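Local coordinates for uncharacterized protein (Helicobacter pylori, PDB 4O5J) that probably mediates bacterial attachment to host tissue by binding sialic acid-bearing glycans through its extracellular adhesion domain, at residues N74-T78 with L173-S177; N104-F108 with T212-N218; T227-I231 with E314-Y318. One frame throughout, in Å; residues are numbered along the deposited sequence.

Contact 1 (N74-T78 with L173-S177); sequences NYNST and LCALS
Tyr75 O, near the C-terminal end of a helix, receives the backbone of Ser177: Ser177 N reaches it at 2.9 Å, but the N-H...O angle of 123° makes this a weak, bent hydrogen bond. The same tyrosine packs its ring against the backbone it binds. Ser177 CA lies over one face of the ring, 3.5 Å above its plane and displaced toward the rim, and Ser177 CB comes to 3.3 Å from Tyr75 CE2. With CG anti to the backbone N (chi1 -171°), the ring runs alongside the turn from Leu176 to Ser177, and the loop meets both the carbonyl and the ring of Tyr75. At the helix end, Ala175 CB sits against the carbonyls of Tyr75, Asn76 and Ser77, while the methyl CG2 of Thr78 meets Ala175 N at 3.5 Å.

Two waters complete the join. One accepts from Leu176 N at 2.9 Å and lies within hydrogen-bonding range of Asn74 O and Ser77 O, so it links the loop to the helix end and the residue after it; Asn74 O also accepts from Ser81 OG. The other donates to Asn76 O and bonds Ser177 OG, each at 2.9 Å.

The second shell steadies both partners. Asn74 OD1 accepts from Ile83 N, and Ser77 OG accepts from the backbone N of Gln80, which ties down the turn leaving the helix; the Cys174–Cys179 disulfide closes a short loop containing Ala175 to Ser177. Tyr75 stacks on His264 and Leu176 touches Ser260, both of helix 241-268, whereas Leu173 reaches Phe84 of helix 82-101 and Ala196 of helix 193-209. The contact thus lays the disulfide-closed loop across the end of helix 57-76, among three further helices.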
ATOM      1  N   ASN A  74      -7.905  -6.639 -10.621  1.00 51.41           N
ATOM      2  CA  ASN A  74      -7.464  -5.482  -9.835  1.00 53.03           C
ATOM      3  C   ASN A  74      -8.369  -4.285 -10.070  1.00 48.86           C
ATOM      4  O   ASN A  74      -8.710  -3.593  -9.149  1.00 52.15           O
ATOM      5  CB  ASN A  74      -6.006  -5.117 -10.187  1.00 45.20           C
ATOM      6  CG  ASN A  74      -5.404  -4.174  -9.175  1.00 52.98           C
ATOM      7  OD1 ASN A  74      -5.564  -4.361  -7.937  1.00 53.32           O
ATOM      8  ND2 ASN A  74      -4.733  -3.141  -9.670  1.00 51.36           N
ATOM      9  N   TYR A  75      -8.735  -4.067 -11.333  1.00 56.48           N
ATOM     10  CA  TYR A  75      -9.527  -2.914 -11.743  1.00 50.67           C
ATOM     11  C   TYR A  75     -11.021  -3.063 -11.463  1.00 53.86           C
ATOM     12  O   TYR A  75     -11.673  -2.097 -11.072  1.00 56.41           O
ATOM     13  CB  TYR A  75      -9.288  -2.680 -13.210  1.00 52.25           C
ATOM     14  CG  TYR A  75      -9.876  -1.402 -13.752  1.00 59.34           C
ATOM     15  CD1 TYR A  75      -9.252  -0.165 -13.525  1.00 56.65           C
ATOM     16  CD2 TYR A  75     -11.036  -1.442 -14.518  1.00 65.28           C
ATOM     17  CE1 TYR A  75      -9.796   1.002 -14.000  1.00 61.40           C
ATOM     18  CE2 TYR A  75     -11.600  -0.281 -15.031  1.00 60.05           C
ATOM     19  CZ  TYR A  75     -10.968   0.929 -14.775  1.00 73.30           C
ATOM     20  OH  TYR A  75     -11.507   2.072 -15.276  1.00 77.62           O
ATOM     21  N   ASN A  76     -11.557  -4.265 -11.644  1.00 55.55           N
ATOM     22  CA  ASN A  76     -13.001  -4.470 -11.628  1.00 56.94           C
ATOM     23  C   ASN A  76     -13.580  -5.104 -10.387  1.00 55.73           C
ATOM     24  O   ASN A  76     -14.744  -4.954 -10.140  1.00 58.74           O
ATOM     25  CB  ASN A  76     -13.404  -5.308 -12.836  1.00 52.77           C
ATOM     26  CG  ASN A  76     -13.153  -4.590 -14.104  1.00 64.86           C
ATOM     27  OD1 ASN A  76     -13.354  -3.388 -14.194  1.00 77.50           O
ATOM     28  ND2 ASN A  76     -12.663  -5.298 -15.084  1.00 68.11           N
ATOM     29  N   SER A  77     -12.779  -5.806  -9.602  1.00 54.43           N
ATOM     30  CA  SER A  77     -13.313  -6.577  -8.492  1.00 51.98           C
ATOM     31  C   SER A  77     -13.240  -5.847  -7.154  1.00 55.65           C
ATOM     32  O   SER A  77     -12.459  -4.935  -6.987  1.00 53.66           O
ATOM     33  CB  SER A  77     -12.571  -7.907  -8.370  1.00 55.82           C
ATOM     34  OG  SER A  77     -13.150  -8.723  -7.355  1.00 60.90           O
ATOM     35  N   THR A  78     -14.092  -6.247  -6.212  1.00 54.45           N
ATOM     36  CA  THR A  78     -13.987  -5.738  -4.867  1.00 53.49           C
ATOM     37  C   THR A  78     -13.742  -6.900  -3.957  1.00 59.54           C
ATOM     38  O   THR A  78     -13.868  -6.765  -2.748  1.00 60.54           O
ATOM     39  CB  THR A  78     -15.258  -5.009  -4.398  1.00 55.16           C
ATOM     40  OG1 THR A  78     -16.350  -5.911  -4.517  1.00 60.69           O
ATOM     41  CG2 THR A  78     -15.553  -3.771  -5.260  1.00 52.55           C
ATOM     42  N   LEU A 173     -17.569   1.286  -0.705  1.00 47.99           N
ATOM     43  CA  LEU A 173     -16.506   1.577  -1.679  1.00 46.14           C
ATOM     44  C   LEU A 173     -16.649   0.816  -2.995  1.00 48.60           C
ATOM     45  O   LEU A 173     -16.814  -0.388  -2.970  1.00 49.86           O
ATOM     46  CB  LEU A 173     -15.133   1.302  -1.097  1.00 41.62           C
ATOM     47  CG  LEU A 173     -14.737   2.177   0.082  1.00 45.17           C
ATOM     48  CD1 LEU A 173     -13.465   1.618   0.654  1.00 49.71           C
ATOM     49  CD2 LEU A 173     -14.529   3.608  -0.351  1.00 43.18           C
ATOM     50  N   CYS A 174     -16.542   1.506  -4.136  1.00 45.73           N
ATOM     51  CA  CYS A 174     -16.650   0.882  -5.484  1.00 49.63           C
ATOM     52  C   CYS A 174     -15.330   0.309  -5.914  1.00 52.97           C
ATOM     53  O   CYS A 174     -14.292   0.800  -5.466  1.00 49.60           O
ATOM     54  CB  CYS A 174     -17.058   1.943  -6.542  1.00 54.30           C
ATOM     55  SG  CYS A 174     -18.524   2.752  -5.963  1.00 75.29           S
ATOM     56  N   ALA A 175     -15.366  -0.679  -6.831  1.00 52.64           N
ATOM     57  CA  ALA A 175     -14.169  -1.145  -7.493  1.00 52.43           C
ATOM     58  C   ALA A 175     -13.428   0.038  -8.139  1.00 47.92           C
ATOM     59  O   ALA A 175     -13.995   1.106  -8.290  1.00 46.30           O
ATOM     60  CB  ALA A 175     -14.503  -2.217  -8.535  1.00 48.00           C
ATOM     61  N   LEU A 176     -12.175  -0.160  -8.538  1.00 48.90           N
ATOM     62  CA  LEU A 176     -11.389   0.908  -9.107  1.00 45.38           C
ATOM     63  C   LEU A 176     -12.026   1.395 -10.412  1.00 53.00           C
ATOM     64  O   LEU A 176     -11.761   2.501 -10.838  1.00 57.01           O
ATOM     65  CB  LEU A 176      -9.966   0.457  -9.370  1.00 42.00           C
ATOM     66  CG  LEU A 176      -8.928   0.756  -8.245  1.00 47.03           C
ATOM     67  CD1 LEU A 176      -9.419   0.325  -6.883  1.00 46.50           C
ATOM     68  CD2 LEU A 176      -7.552   0.134  -8.543  1.00 49.15           C
ATOM     69  N   SER A 177     -12.851   0.571 -11.050  1.00 59.52           N
ATOM     70  CA  SER A 177     -13.531   0.943 -12.294  1.00 59.96           C
ATOM     71  C   SER A 177     -14.611   1.989 -12.108  1.00 66.20           C
ATOM     72  O   SER A 177     -15.091   2.571 -13.066  1.00 67.36           O
ATOM     73  CB  SER A 177     -14.130  -0.276 -12.962  1.00 55.41           C
ATOM     74  OG  SER A 177     -15.134  -0.835 -12.154  1.00 70.89           O
TER
HETATM   75  O   HOH W   1     -10.990  -2.728  -7.834  1.00 48.17           O
HETATM   76  O   HOH W   2     -16.384  -3.459 -12.013  1.00 79.67           O

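Contact 2 (N104-F108 with T212-N218); sequences NYFTF and TAMMWKN
The Tyr105 ring presents its edge to Asn218, whose backbone O lies near the ring plane, 3.4 Å from Tyr105 CD2. Ring and side-chain amide are turned 44° apart, and a water in the ring plane, bonded to Tyr105 OH, makes a weak further link to Asn218 OD1. The Phe108 ring has Phe106 CB over the centre of one face, 3.9 Å above the plane; its own CB touches Thr212 CG2 at 3.6 Å, the two side chains crossing at about a right angle.

The Asn218 amide supplies the side-chain hydrogen bond across the contact. ND2 donates to Phe106 O at 3.0 Å along an almost straight N-H...O line (174°), with the acceptor in the amide plane and the donor in the carbonyl plane. OD1 accepts from Asn135 ND2, a bond that helps to fix which way round the amide sits.

Next to it, Met215 N donates to a lone pair of Thr107 O at 2.7 Å, and the Met215 side chain, bent at chi3, brings CE back against the same carbonyl. Thr107 OG1 lies beside Met214 CB, the two side chains running alongside; a chi1 of 62° turns OG1 there, and its bond to Tyr101 O holds it. Phe106 O and Thr107 O thus find donors across the contact, while Tyr105 O accepts from Lys325 NZ.

Strand 214-215 pairs antiparallel with strand 234-235, and Met215 packs on helix 130-135. Phe108 and Thr212 both lie on Met144 of strand 143-144, so the contact sews the loop after helix 82-101 into a cluster of short strands.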
ATOM      1  N   ASN A 104     -14.588   8.119  21.041  1.00 33.13           N
ATOM      2  CA  ASN A 104     -15.579   8.314  22.076  1.00 28.96           C
ATOM      3  C   ASN A 104     -15.011   8.947  23.332  1.00 34.15           C
ATOM      4  O   ASN A 104     -15.731   9.178  24.306  1.00 35.93           O
ATOM      5  CB  ASN A 104     -16.320   7.032  22.389  1.00 34.99           C
ATOM      6  CG  ASN A 104     -15.330   5.910  22.905  1.00 43.72           C
ATOM      7  OD1 ASN A 104     -14.217   6.202  23.348  1.00 51.42           O
ATOM      8  ND2 ASN A 104     -15.732   4.668  22.818  1.00 48.68           N
ATOM      9  N   TYR A 105     -13.704   9.240  23.319  1.00 30.48           N
ATOM     10  CA  TYR A 105     -13.062   9.863  24.472  1.00 26.76           C
ATOM     11  C   TYR A 105     -11.694  10.334  24.027  1.00 32.67           C
ATOM     12  O   TYR A 105     -10.771   9.502  23.865  1.00 32.37           O
ATOM     13  CB  TYR A 105     -12.970   8.840  25.619  1.00 25.50           C
ATOM     14  CG  TYR A 105     -12.514   9.447  26.908  1.00 29.42           C
ATOM     15  CD1 TYR A 105     -13.404  10.158  27.744  1.00 31.74           C
ATOM     16  CD2 TYR A 105     -11.214   9.305  27.329  1.00 27.92           C
ATOM     17  CE1 TYR A 105     -12.975  10.731  28.939  1.00 25.87           C
ATOM     18  CE2 TYR A 105     -10.781   9.863  28.528  1.00 28.36           C
ATOM     19  CZ  TYR A 105     -11.644  10.563  29.310  1.00 29.19           C
ATOM     20  OH  TYR A 105     -11.163  11.119  30.456  1.00 32.00           O
ATOM     21  N   PHE A 106     -11.546  11.642  23.806  1.00 28.88           N
ATOM     22  CA  PHE A 106     -10.367  12.179  23.140  1.00 32.35           C
ATOM     23  C   PHE A 106      -9.082  12.054  23.982  1.00 27.50           C
ATOM     24  O   PHE A 106      -9.130  12.006  25.193  1.00 28.01           O
ATOM     25  CB  PHE A 106     -10.531  13.670  22.789  1.00 27.68           C
ATOM     26  CG  PHE A 106     -11.896  14.034  22.190  1.00 27.68           C
ATOM     27  CD1 PHE A 106     -12.635  13.077  21.492  1.00 28.57           C
ATOM     28  CD2 PHE A 106     -12.377  15.329  22.320  1.00 28.64           C
ATOM     29  CE1 PHE A 106     -13.886  13.387  20.936  1.00 32.49           C
ATOM     30  CE2 PHE A 106     -13.652  15.672  21.729  1.00 26.58           C
ATOM     31  CZ  PHE A 106     -14.406  14.686  21.070  1.00 31.67           C
ATOM     32  N   THR A 107      -7.958  12.062  23.274  1.00 27.66           N
ATOM     33  CA  THR A 107      -6.652  12.138  23.919  1.00 27.21           C
ATOM     34  C   THR A 107      -6.233  13.607  24.004  1.00 32.87           C
ATOM     35  O   THR A 107      -5.064  13.928  24.274  1.00 34.82           O
ATOM     36  CB  THR A 107      -5.618  11.337  23.119  1.00 31.22           C
ATOM     37  OG1 THR A 107      -5.502  11.920  21.817  1.00 27.72           O
ATOM     38  CG2 THR A 107      -6.041   9.874  22.997  1.00 25.96           C
ATOM     39  N   PHE A 108      -7.196  14.519  23.799  1.00 29.25           N
ATOM     40  CA  PHE A 108      -6.929  15.969  23.924  1.00 25.49           C
ATOM     41  C   PHE A 108      -8.200  16.652  24.421  1.00 30.43           C
ATOM     42  O   PHE A 108      -9.293  16.064  24.404  1.00 35.16           O
ATOM     43  CB  PHE A 108      -6.500  16.533  22.559  1.00 23.42           C
ATOM     44  CG  PHE A 108      -7.436  16.160  21.433  1.00 31.30           C
ATOM     45  CD1 PHE A 108      -8.576  16.969  21.139  1.00 30.19           C
ATOM     46  CD2 PHE A 108      -7.209  15.020  20.670  1.00 28.70           C
ATOM     47  CE1 PHE A 108      -9.452  16.619  20.086  1.00 32.97           C
ATOM     48  CE2 PHE A 108      -8.069  14.680  19.604  1.00 29.41           C
ATOM     49  CZ  PHE A 108      -9.215  15.469  19.324  1.00 30.55           C
ATOM     50  N   THR A 212      -1.470  19.994  18.546  1.00 36.03           N
ATOM     51  CA  THR A 212      -2.138  19.486  19.713  1.00 29.04           C
ATOM     52  C   THR A 212      -1.562  18.098  19.990  1.00 32.05           C
ATOM     53  O   THR A 212      -1.608  17.216  19.116  1.00 34.12           O
ATOM     54  CB  THR A 212      -3.655  19.354  19.442  1.00 25.78           C
ATOM     55  OG1 THR A 212      -4.199  20.711  19.345  1.00 32.79           O
ATOM     56  CG2 THR A 212      -4.356  18.663  20.622  1.00 28.30           C
ATOM     57  N   ALA A 213      -1.051  17.883  21.195  1.00 35.99           N
ATOM     58  CA  ALA A 213      -0.443  16.565  21.528  1.00 32.48           C
ATOM     59  C   ALA A 213      -1.501  15.587  21.958  1.00 36.25           C
ATOM     60  O   ALA A 213      -2.515  15.989  22.541  1.00 36.27           O
ATOM     61  CB  ALA A 213       0.609  16.776  22.631  1.00 26.08           C
ATOM     62  N   MET A 214      -1.308  14.299  21.683  1.00 33.26           N
ATOM     63  CA  MET A 214      -2.262  13.317  22.157  1.00 31.26           C
ATOM     64  C   MET A 214      -1.801  12.664  23.459  1.00 33.43           C
ATOM     65  O   MET A 214      -0.623  12.228  23.593  1.00 32.84           O
ATOM     66  CB  MET A 214      -2.585  12.267  21.050  1.00 28.51           C
ATOM     67  CG  MET A 214      -1.411  11.490  20.547  1.00 29.68           C
ATOM     68  SD  MET A 214      -1.851  10.335  19.205  1.00 36.70           S
ATOM     69  CE  MET A 214      -2.920   9.143  20.043  1.00 28.62           C
ATOM     70  N   MET A 215      -2.708  12.570  24.432  1.00 28.52           N
ATOM     71  CA  MET A 215      -2.406  11.969  25.725  1.00 27.84           C
ATOM     72  C   MET A 215      -2.821  10.487  25.699  1.00 25.00           C
ATOM     73  O   MET A 215      -4.009  10.161  25.934  1.00 30.66           O
ATOM     74  CB  MET A 215      -3.168  12.715  26.817  1.00 23.66           C
ATOM     75  CG  MET A 215      -2.769  14.183  26.914  1.00 28.16           C
ATOM     76  SD  MET A 215      -3.723  15.139  28.157  1.00 35.03           S
ATOM     77  CE  MET A 215      -5.355  15.223  27.371  1.00 28.43           C
ATOM     78  N   TRP A 216      -1.892   9.595  25.395  1.00 25.95           N
ATOM     79  CA  TRP A 216      -2.212   8.158  25.317  1.00 28.52           C
ATOM     80  C   TRP A 216      -2.754   7.591  26.613  1.00 30.41           C
ATOM     81  O   TRP A 216      -3.477   6.609  26.592  1.00 27.94           O
ATOM     82  CB  TRP A 216      -1.029   7.327  24.851  1.00 24.85           C
ATOM     83  CG  TRP A 216      -0.733   7.479  23.393  1.00 29.41           C
ATOM     84  CD1 TRP A 216      -0.131   8.550  22.772  1.00 27.54           C
ATOM     85  CD2 TRP A 216      -0.962   6.482  22.351  1.00 31.09           C
ATOM     86  NE1 TRP A 216      -0.008   8.307  21.398  1.00 31.70           N
ATOM     87  CE2 TRP A 216      -0.496   7.054  21.110  1.00 28.66           C
ATOM     88  CE3 TRP A 216      -1.497   5.185  22.338  1.00 32.55           C
ATOM     89  CZ2 TRP A 216      -0.554   6.356  19.914  1.00 31.98           C
ATOM     90  CZ3 TRP A 216      -1.569   4.492  21.154  1.00 30.20           C
ATOM     91  CH2 TRP A 216      -1.115   5.051  19.945  1.00 32.77           C
ATOM     92  N   LYS A 217      -2.417   8.206  27.761  1.00 29.67           N
ATOM     93  CA  LYS A 217      -2.940   7.734  29.028  1.00 31.63           C
ATOM     94  C   LYS A 217      -4.472   7.864  29.082  1.00 34.71           C
ATOM     95  O   LYS A 217      -5.131   7.125  29.850  1.00 35.28           O
ATOM     96  CB  LYS A 217      -2.300   8.500  30.191  1.00 27.72           C
ATOM     97  CG  LYS A 217      -2.667   7.970  31.551  1.00 28.45           C
ATOM     98  CD  LYS A 217      -2.155   6.479  31.730  1.00 31.91           C
ATOM     99  CE  LYS A 217      -2.557   5.927  33.117  1.00 36.38           C
ATOM    100  NZ  LYS A 217      -2.128   4.517  33.284  1.00 34.03           N
ATOM    101  N   ASN A 218      -5.059   8.791  28.274  1.00 32.06           N
ATOM    102  CA  ASN A 218      -6.528   8.910  28.206  1.00 29.22           C
ATOM    103  C   ASN A 218      -7.175   7.652  27.600  1.00 31.61           C
ATOM    104  O   ASN A 218      -8.387   7.421  27.795  1.00 35.44           O
ATOM    105  CB  ASN A 218      -6.960  10.164  27.401  1.00 28.59           C
ATOM    106  CG  ASN A 218      -6.966  11.414  28.247  1.00 28.43           C
ATOM    107  OD1 ASN A 218      -6.344  11.475  29.312  1.00 33.66           O
ATOM    108  ND2 ASN A 218      -7.699  12.456  27.779  1.00 29.35           N
TER
HETATM  109  O   HOH W   3      -8.682  10.323  31.339  1.00 38.20           O

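Contact 3 (T227-I231 with E314-Y318); sequences TSGAI and EQYKY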
ATOM      1  N   THR A 227      -2.038  -3.264  31.175  1.00 47.20           N
ATOM      2  CA  THR A 227      -1.038  -4.327  31.297  1.00 46.41           C
ATOM      3  C   THR A 227       0.290  -3.730  30.943  1.00 51.71           C
ATOM      4  O   THR A 227       0.383  -2.559  30.628  1.00 61.63           O
ATOM      5  CB  THR A 227      -1.330  -5.468  30.348  1.00 56.45           C
ATOM      6  OG1 THR A 227      -1.143  -4.995  29.024  1.00 61.95           O
ATOM      7  CG2 THR A 227      -2.738  -5.989  30.493  1.00 56.74           C
ATOM      8  N   SER A 228       1.344  -4.515  31.062  1.00 55.52           N
ATOM      9  CA  SER A 228       2.677  -4.054  30.713  1.00 60.40           C
ATOM     10  C   SER A 228       2.687  -3.788  29.207  1.00 62.14           C
ATOM     11  O   SER A 228       1.888  -4.303  28.431  1.00 73.10           O
ATOM     12  CB  SER A 228       3.785  -5.120  31.106  1.00 68.14           C
ATOM     13  OG  SER A 228       3.747  -6.170  30.114  1.00 80.58           O
ATOM     14  N   GLY A 229       3.613  -2.987  28.768  1.00 58.21           N
ATOM     15  CA  GLY A 229       3.581  -2.564  27.371  1.00 64.62           C
ATOM     16  C   GLY A 229       2.614  -1.414  27.127  1.00 54.00           C
ATOM     17  O   GLY A 229       2.723  -0.749  26.084  1.00 65.05           O
ATOM     18  N   ALA A 230       1.704  -1.141  28.061  1.00 49.76           N
ATOM     19  CA  ALA A 230       0.688  -0.039  27.859  1.00 39.72           C
ATOM     20  C   ALA A 230       1.345   1.213  27.410  1.00 39.00           C
ATOM     21  O   ALA A 230       2.422   1.560  27.900  1.00 56.06           O
ATOM     22  CB  ALA A 230      -0.053   0.238  29.164  1.00 36.05           C
ATOM     23  N   ILE A 231       0.712   1.960  26.502  1.00 38.27           N
ATOM     24  CA  ILE A 231       1.277   3.259  26.068  1.00 35.84           C
ATOM     25  C   ILE A 231       0.616   4.385  26.825  1.00 45.94           C
ATOM     26  O   ILE A 231      -0.629   4.520  26.814  1.00 44.93           O
ATOM     27  CB  ILE A 231       1.118   3.452  24.571  1.00 43.32           C
ATOM     28  CG1 ILE A 231       1.739   2.260  23.838  1.00 39.34           C
ATOM     29  CG2 ILE A 231       1.711   4.786  24.153  1.00 28.78           C
ATOM     30  CD1 ILE A 231       1.431   2.233  22.364  1.00 40.13           C
ATOM     31  N   GLU A 314       3.099  -2.765  20.018  1.00 41.84           N
ATOM     32  CA  GLU A 314       2.171  -2.304  21.010  1.00 39.16           C
ATOM     33  C   GLU A 314       1.234  -1.239  20.406  1.00 39.58           C
ATOM     34  O   GLU A 314       0.057  -1.182  20.762  1.00 41.32           O
ATOM     35  CB  GLU A 314       2.948  -1.684  22.176  1.00 39.84           C
ATOM     36  CG  GLU A 314       2.025  -1.254  23.300  1.00 51.23           C
ATOM     37  CD  GLU A 314       1.326  -2.405  24.026  1.00 61.16           C
ATOM     38  OE1 GLU A 314       1.916  -3.516  24.061  1.00 65.51           O
ATOM     39  OE2 GLU A 314       0.214  -2.193  24.586  1.00 58.26           O
ATOM     40  N   GLN A 315       1.752  -0.389  19.538  1.00 38.00           N
ATOM     41  CA  GLN A 315       0.902   0.613  18.866  1.00 37.82           C
ATOM     42  C   GLN A 315      -0.089  -0.091  17.945  1.00 41.87           C
ATOM     43  O   GLN A 315      -1.255   0.293  17.885  1.00 42.67           O
ATOM     44  CB  GLN A 315       1.736   1.622  18.087  1.00 29.83           C
ATOM     45  CG  GLN A 315       2.552   2.500  19.015  1.00 32.62           C
ATOM     46  CD  GLN A 315       3.455   3.422  18.220  1.00 37.20           C
ATOM     47  OE1 GLN A 315       3.265   3.620  17.030  1.00 38.03           O
ATOM     48  NE2 GLN A 315       4.448   4.018  18.896  1.00 33.19           N
ATOM     49  N   TYR A 316       0.347  -1.134  17.262  1.00 38.60           N
ATOM     50  CA  TYR A 316      -0.527  -1.869  16.374  1.00 39.54           C
ATOM     51  C   TYR A 316      -1.632  -2.519  17.209  1.00 43.44           C
ATOM     52  O   TYR A 316      -2.811  -2.533  16.791  1.00 38.52           O
ATOM     53  CB  TYR A 316       0.269  -2.915  15.579  1.00 36.89           C
ATOM     54  CG  TYR A 316      -0.550  -3.656  14.563  1.00 39.31           C
ATOM     55  CD1 TYR A 316      -0.994  -3.005  13.407  1.00 39.10           C
ATOM     56  CD2 TYR A 316      -0.944  -4.989  14.732  1.00 42.75           C
ATOM     57  CE1 TYR A 316      -1.772  -3.637  12.459  1.00 40.33           C
ATOM     58  CE2 TYR A 316      -1.750  -5.638  13.753  1.00 43.28           C
ATOM     59  CZ  TYR A 316      -2.147  -4.950  12.628  1.00 44.83           C
ATOM     60  OH  TYR A 316      -2.911  -5.555  11.646  1.00 53.95           O
ATOM     61  N   LYS A 317      -1.259  -3.057  18.387  1.00 37.58           N
ATOM     62  CA  LYS A 317      -2.257  -3.707  19.245  1.00 39.31           C
ATOM     63  C   LYS A 317      -3.360  -2.703  19.618  1.00 39.57           C
ATOM     64  O   LYS A 317      -4.530  -3.049  19.636  1.00 39.49           O
ATOM     65  CB  LYS A 317      -1.593  -4.321  20.515  1.00 41.92           C
ATOM     66  CG  LYS A 317      -2.531  -4.966  21.495  1.00 56.48           C
ATOM     67  CD  LYS A 317      -3.355  -6.119  20.899  1.00 85.37           C
ATOM     68  CE  LYS A 317      -2.522  -7.336  20.457  1.00 98.42           C
ATOM     69  NZ  LYS A 317      -3.246  -8.398  19.639  1.00100.12           N
ATOM     70  N   TYR A 318      -2.987  -1.468  19.956  1.00 37.75           N
ATOM     71  CA  TYR A 318      -3.973  -0.414  20.300  1.00 35.05           C
ATOM     72  C   TYR A 318      -4.886  -0.160  19.083  1.00 37.00           C
ATOM     73  O   TYR A 318      -6.098  -0.125  19.215  1.00 39.99           O
ATOM     74  CB  TYR A 318      -3.287   0.885  20.670  1.00 31.17           C
ATOM     75  CG  TYR A 318      -2.988   1.057  22.103  1.00 35.27           C
ATOM     76  CD1 TYR A 318      -3.727   1.963  22.890  1.00 31.87           C
ATOM     77  CD2 TYR A 318      -1.963   0.312  22.754  1.00 37.17           C
ATOM     78  CE1 TYR A 318      -3.445   2.152  24.218  1.00 31.62           C
ATOM     79  CE2 TYR A 318      -1.701   0.531  24.125  1.00 37.46           C
ATOM     80  CZ  TYR A 318      -2.438   1.420  24.836  1.00 35.87           C
ATOM     81  OH  TYR A 318      -2.207   1.618  26.211  1.00 35.72           O
TER
HETATM   82  O   HOH W   4      -0.366  -3.885  26.693  1.00 58.59           O
HETATM   83  O   HOH W   5      -3.285   3.782  27.378  1.00 35.75           O
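Apolar packing centres on Ile231, which points at the helix and touches three of its side chains. Its CG1 meets Glu314 CG at 3.6 Å, the two side chains running past one another head to tail, and its CD1 lies across Gln315, 3.5 Å from CG. CG1 also reaches Tyr318 CE2, at 3.9 Å, as the isoleucine runs antiparallel to the tyrosine. Glu314 CG stands anti to the backbone N (chi1 -176°), and a bend at chi2 lays its aliphatic part and carboxylate beside Gly229. Gln315 OE1 accepts from Val242 N, while its CG packs on the isoleucine.

The direct hydrogen bond is made by Tyr318 OH, which accepts from Ile231 N at 3.0 Å with an N-H...O angle of 148°. Ala230 CA lies at the edge of this ring, near its plane.

Water adds two bridges. One, in the plane of the tyrosine ring, bonds Tyr318 OH at 2.7 Å and lies at hydrogen-bonding distance from Ile231 O. The other bonds Thr227 OG1 and stands 2.8 Å from Glu314 OE2, joining the start of the type II turn of 227-230 to the carboxylate.

Gly229, at the third position of that turn, has positive phi and packs close against Glu314. Its carbonyl O and Glu314 OE2 are both acceptors, so their closeness is not itself a bond. With one direct hydrogen bond and two water bridges between turn and helix 313-320, and no salt bridge between the segments, the polar part of this surface contact probably depends on solvent.

Contacts 2 and 3 are neighbours, their centres 15 Å apart, and Trp216 joins them: its CB packs on Ile231 O at 3.4 Å, and its ring meets that of Tyr318 edge-to-face. Both lie on the same side of the chain's centre, at the end of the molecule rich in short strands; residues 227-231 lie in the loop that joins strand 214-215 to its antiparallel partner 234-235. Contact 1 stands apart, about 21 Å from contact 2 and 17 Å from contact 3 between nearest atoms. Along the chain, contacts 1 and 2 alternate their segments, whereas contact 3 opens after both have closed. A bound 1,2-ethanediol, probably from crystallisation, lies about 5 Å from the side chain of Gln315.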